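Long-range contact in fervidolysin (Fervidobacterium pennivorans, PDB 1R6V), which degrades keratin into peptides as a calcium-binding, subtilisin-like serine protease, allowing its bacterium to grow on native feathers: residues Y17-R25 / V74-K82. The protein carries 1 engineered substitution. Sequence-based numbering, arbitrary orientation.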
loop_
_atom_site.group_PDB
_atom_site.type_symbol
_atom_site.label_atom_id
_atom_site.label_comp_id
_atom_site.label_asym_id
_atom_site.label_seq_id
_atom_site.Cartn_x
_atom_site.Cartn_y
_atom_site.Cartn_z
ATOM N N TYR A 17 -12.700 10.095 -16.098
ATOM C CA TYR A 17 -11.852 10.946 -15.269
ATOM C C TYR A 17 -10.373 10.859 -15.635
ATOM O O TYR A 17 -9.957 9.960 -16.363
ATOM C CB TYR A 17 -12.059 10.624 -13.782
ATOM C CG TYR A 17 -13.490 10.873 -13.362
ATOM C CD1 TYR A 17 -14.432 9.839 -13.368
ATOM C CD2 TYR A 17 -13.933 12.167 -13.081
ATOM C CE1 TYR A 17 -15.783 10.099 -13.117
ATOM C CE2 TYR A 17 -15.280 12.434 -12.832
ATOM C CZ TYR A 17 -16.196 11.400 -12.857
ATOM O OH TYR A 17 -17.532 11.666 -12.666
ATOM N N HIS A 18 -9.611 11.818 -15.116
ATOM C CA HIS A 18 -8.173 11.968 -15.342
ATOM C C HIS A 18 -7.372 10.721 -14.963
ATOM O O HIS A 18 -7.830 9.878 -14.190
ATOM C CB HIS A 18 -7.670 13.165 -14.528
ATOM C CG HIS A 18 -6.336 13.693 -14.957
ATOM N ND1 HIS A 18 -5.449 14.278 -14.073
ATOM C CD2 HIS A 18 -5.755 13.775 -16.178
ATOM C CE1 HIS A 18 -4.381 14.694 -14.732
ATOM N NE2 HIS A 18 -4.542 14.400 -16.009
ATOM N N ILE A 19 -6.168 10.619 -15.523
ATOM C CA ILE A 19 -5.299 9.497 -15.239
ATOM C C ILE A 19 -4.936 9.552 -13.749
ATOM O O ILE A 19 -4.799 10.632 -13.171
ATOM C CB ILE A 19 -4.044 9.569 -16.141
ATOM C CG1 ILE A 19 -3.086 8.414 -15.833
ATOM C CG2 ILE A 19 -3.369 10.895 -15.960
ATOM C CD1 ILE A 19 -2.136 8.697 -14.708
ATOM N N LEU A 20 -4.791 8.383 -13.130
ATOM C CA LEU A 20 -4.479 8.301 -11.712
ATOM C C LEU A 20 -2.979 8.438 -11.459
ATOM O O LEU A 20 -2.199 7.546 -11.802
ATOM C CB LEU A 20 -4.978 6.961 -11.166
ATOM C CG LEU A 20 -5.263 6.840 -9.662
ATOM C CD1 LEU A 20 -5.837 5.443 -9.378
ATOM C CD2 LEU A 20 -4.006 7.066 -8.865
ATOM N N PHE A 21 -2.575 9.564 -10.879
ATOM C CA PHE A 21 -1.170 9.794 -10.560
ATOM C C PHE A 21 -0.935 9.599 -9.073
ATOM O O PHE A 21 -1.736 10.049 -8.255
ATOM C CB PHE A 21 -0.747 11.222 -10.914
ATOM C CG PHE A 21 -0.499 11.450 -12.368
ATOM C CD1 PHE A 21 -1.345 12.267 -13.109
ATOM C CD2 PHE A 21 0.613 10.894 -12.983
ATOM C CE1 PHE A 21 -1.079 12.542 -14.463
ATOM C CE2 PHE A 21 0.892 11.155 -14.326
ATOM C CZ PHE A 21 0.039 11.987 -15.068
ATOM N N GLY A 22 0.157 8.928 -8.721
ATOM C CA GLY A 22 0.463 8.725 -7.317
ATOM C C GLY A 22 0.852 10.045 -6.674
ATOM O O GLY A 22 1.571 10.852 -7.269
ATOM N N GLU A 23 0.391 10.274 -5.448
ATOM C CA GLU A 23 0.690 11.519 -4.755
ATOM C C GLU A 23 2.182 11.719 -4.562
ATOM O O GLU A 23 2.897 10.797 -4.173
ATOM C CB GLU A 23 -0.008 11.555 -3.390
ATOM C CG GLU A 23 0.298 12.827 -2.596
ATOM C CD GLU A 23 -0.462 12.922 -1.282
ATOM O OE1 GLU A 23 -0.260 13.921 -0.559
ATOM O OE2 GLU A 23 -1.245 12.008 -0.977
ATOM N N LEU A 24 2.641 12.936 -4.844
ATOM C CA LEU A 24 4.044 13.304 -4.712
ATOM C C LEU A 24 4.259 14.102 -3.431
ATOM O O LEU A 24 3.653 15.157 -3.244
ATOM C CB LEU A 24 4.470 14.134 -5.925
ATOM C CG LEU A 24 5.241 13.435 -7.055
ATOM C CD1 LEU A 24 4.704 12.060 -7.321
ATOM C CD2 LEU A 24 5.214 14.307 -8.302
ATOM N N ARG A 25 5.124 13.586 -2.562
ATOM C CA ARG A 25 5.442 14.206 -1.277
ATOM C C ARG A 25 6.957 14.356 -1.167
ATOM O O ARG A 25 7.679 13.372 -1.278
ATOM C CB ARG A 25 4.950 13.299 -0.153
ATOM C CG ARG A 25 5.001 13.903 1.223
ATOM C CD ARG A 25 3.800 14.794 1.417
ATOM N NE ARG A 25 3.206 14.599 2.732
ATOM C CZ ARG A 25 1.906 14.429 2.944
ATOM N NH1 ARG A 25 1.059 14.425 1.921
ATOM N NH2 ARG A 25 1.455 14.268 4.180
ATOM N N VAL A 74 10.387 12.904 -11.497
ATOM C CA VAL A 74 9.067 12.301 -11.554
ATOM C C VAL A 74 8.057 13.384 -11.912
ATOM O O VAL A 74 7.185 13.175 -12.756
ATOM C CB VAL A 74 8.692 11.673 -10.195
ATOM C CG1 VAL A 74 7.249 11.180 -10.229
ATOM C CG2 VAL A 74 9.655 10.527 -9.865
ATOM N N LYS A 75 8.182 14.550 -11.284
ATOM C CA LYS A 75 7.249 15.643 -11.541
ATOM C C LYS A 75 7.259 16.019 -13.017
ATOM O O LYS A 75 6.211 16.224 -13.630
ATOM C CB LYS A 75 7.604 16.857 -10.675
ATOM C CG LYS A 75 6.521 17.925 -10.628
ATOM C CD LYS A 75 6.956 19.060 -9.710
ATOM C CE LYS A 75 6.010 20.241 -9.786
ATOM N NZ LYS A 75 4.631 19.862 -9.370
ATOM N N GLN A 76 8.448 16.095 -13.602
ATOM C CA GLN A 76 8.548 16.423 -15.015
ATOM C C GLN A 76 7.928 15.318 -15.875
ATOM O O GLN A 76 7.327 15.591 -16.919
ATOM C CB GLN A 76 10.016 16.630 -15.397
ATOM C CG GLN A 76 10.657 17.825 -14.719
ATOM C CD GLN A 76 12.119 17.969 -15.083
ATOM O OE1 GLN A 76 12.840 16.981 -15.187
ATOM N NE2 GLN A 76 12.567 19.208 -15.265
ATOM N N ALA A 77 8.077 14.061 -15.448
ATOM C CA ALA A 77 7.485 12.951 -16.199
ATOM C C ALA A 77 5.962 13.080 -16.143
ATOM O O ALA A 77 5.261 12.831 -17.127
ATOM C CB ALA A 77 7.931 11.589 -15.604
ATOM N N TYR A 78 5.441 13.446 -14.978
ATOM C CA TYR A 78 3.999 13.638 -14.860
ATOM C C TYR A 78 3.560 14.730 -15.857
ATOM O O TYR A 78 2.534 14.598 -16.516
ATOM C CB TYR A 78 3.627 14.094 -13.450
ATOM C CG TYR A 78 3.510 13.015 -12.399
ATOM C CD1 TYR A 78 4.101 11.758 -12.569
ATOM C CD2 TYR A 78 2.813 13.263 -11.223
ATOM C CE1 TYR A 78 3.989 10.765 -11.572
ATOM C CE2 TYR A 78 2.697 12.290 -10.224
ATOM C CZ TYR A 78 3.282 11.043 -10.403
ATOM O OH TYR A 78 3.137 10.073 -9.411
ATOM N N ASP A 79 4.334 15.804 -15.962
ATOM C CA ASP A 79 3.963 16.876 -16.885
ATOM C C ASP A 79 3.906 16.394 -18.325
ATOM O O ASP A 79 3.081 16.866 -19.105
ATOM C CB ASP A 79 4.934 18.058 -16.783
ATOM C CG ASP A 79 4.795 18.822 -15.474
ATOM O OD1 ASP A 79 3.676 18.877 -14.912
ATOM O OD2 ASP A 79 5.805 19.388 -15.013
ATOM N N LYS A 80 4.783 15.458 -18.686
ATOM C CA LYS A 80 4.809 14.917 -20.045
ATOM C C LYS A 80 3.692 13.914 -20.313
ATOM O O LYS A 80 3.353 13.644 -21.461
ATOM C CB LYS A 80 6.139 14.206 -20.309
ATOM C CG LYS A 80 7.336 15.122 -20.475
ATOM C CD LYS A 80 7.381 15.685 -21.879
ATOM C CE LYS A 80 8.689 16.408 -22.126
ATOM N NZ LYS A 80 8.901 16.674 -23.578
ATOM N N ILE A 81 3.129 13.361 -19.241
ATOM C CA ILE A 81 2.099 12.340 -19.332
ATOM C C ILE A 81 0.666 12.830 -19.151
ATOM O O ILE A 81 -0.246 12.346 -19.818
ATOM C CB ILE A 81 2.339 11.245 -18.247
ATOM C CG1 ILE A 81 3.723 10.603 -18.426
ATOM C CG2 ILE A 81 1.242 10.176 -18.328
ATOM C CD1 ILE A 81 4.143 9.704 -17.248
ATOM N N LYS A 82 0.497 13.801 -18.259
ATOM C CA LYS A 82 -0.821 14.320 -17.898
ATOM C C LYS A 82 -1.738 14.788 -19.002
ATOM O O LYS A 82 -2.960 14.777 -18.834
ATOM C CB LYS A 82 -0.677 15.429 -16.860
ATOM C CG LYS A 82 -0.255 16.778 -17.405
ATOM C CD LYS A 82 0.181 17.686 -16.269
ATOM C CE LYS A 82 0.600 19.047 -16.801
ATOM N NZ LYS A 82 1.283 19.881 -15.777
#
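Phe21 sets CD2 over one face of the Tyr78 ring, above its centre and 3.6 Å from Tyr78 CD1. The planes meet at 33°, an oblique pairing in which the side chains run antiparallel past one another. Farther out, Phe21 CZ reaches Ile81 CG2 at 3.9 Å, and CE1 lies 3.8 Å from Lys82 CB, with Lys82 N and CA at the edge of the phenyl ring.

Tyr78 has CG anti to its carbonyl carbon (chi1 -82°), which points the phenol from the helix across the extended segment 17-25, where OH donates to Gly22 O at 2.8 Å, tilted 16° from the carbonyl plane. Leu24 closes in beside it, its CD1 3.5 Å from Tyr78 CE2 and 4.0 Å from Val74 CG1. With an alanine at Tyr78, Gly22 O would probably lose this donor and a gap open between Phe21 and Leu24.

At the His18 end, NE2 donates to Lys82 O at 3.3 Å; the oxygen lies in the imidazole plane and offers a lone pair. The extended Lys82 chain brings NZ to Asp79 OD1 in a salt bridge at 2.7 Å. Leu20 and Gly22 pair through the backbone with Val92 of strand 89-93, and Ile81 packs on helix 41-51. An apolar seam, interrupted by the Tyr78-Gly22 bond and closed at one end by the His18-Lys82 bond, thus joins the N-terminal segment to the second helix of a beta-alpha-beta-beta-alpha-beta, ferredoxin-like fold, as in subtilisin propeptides and consistent with this region's assignment as propeptide.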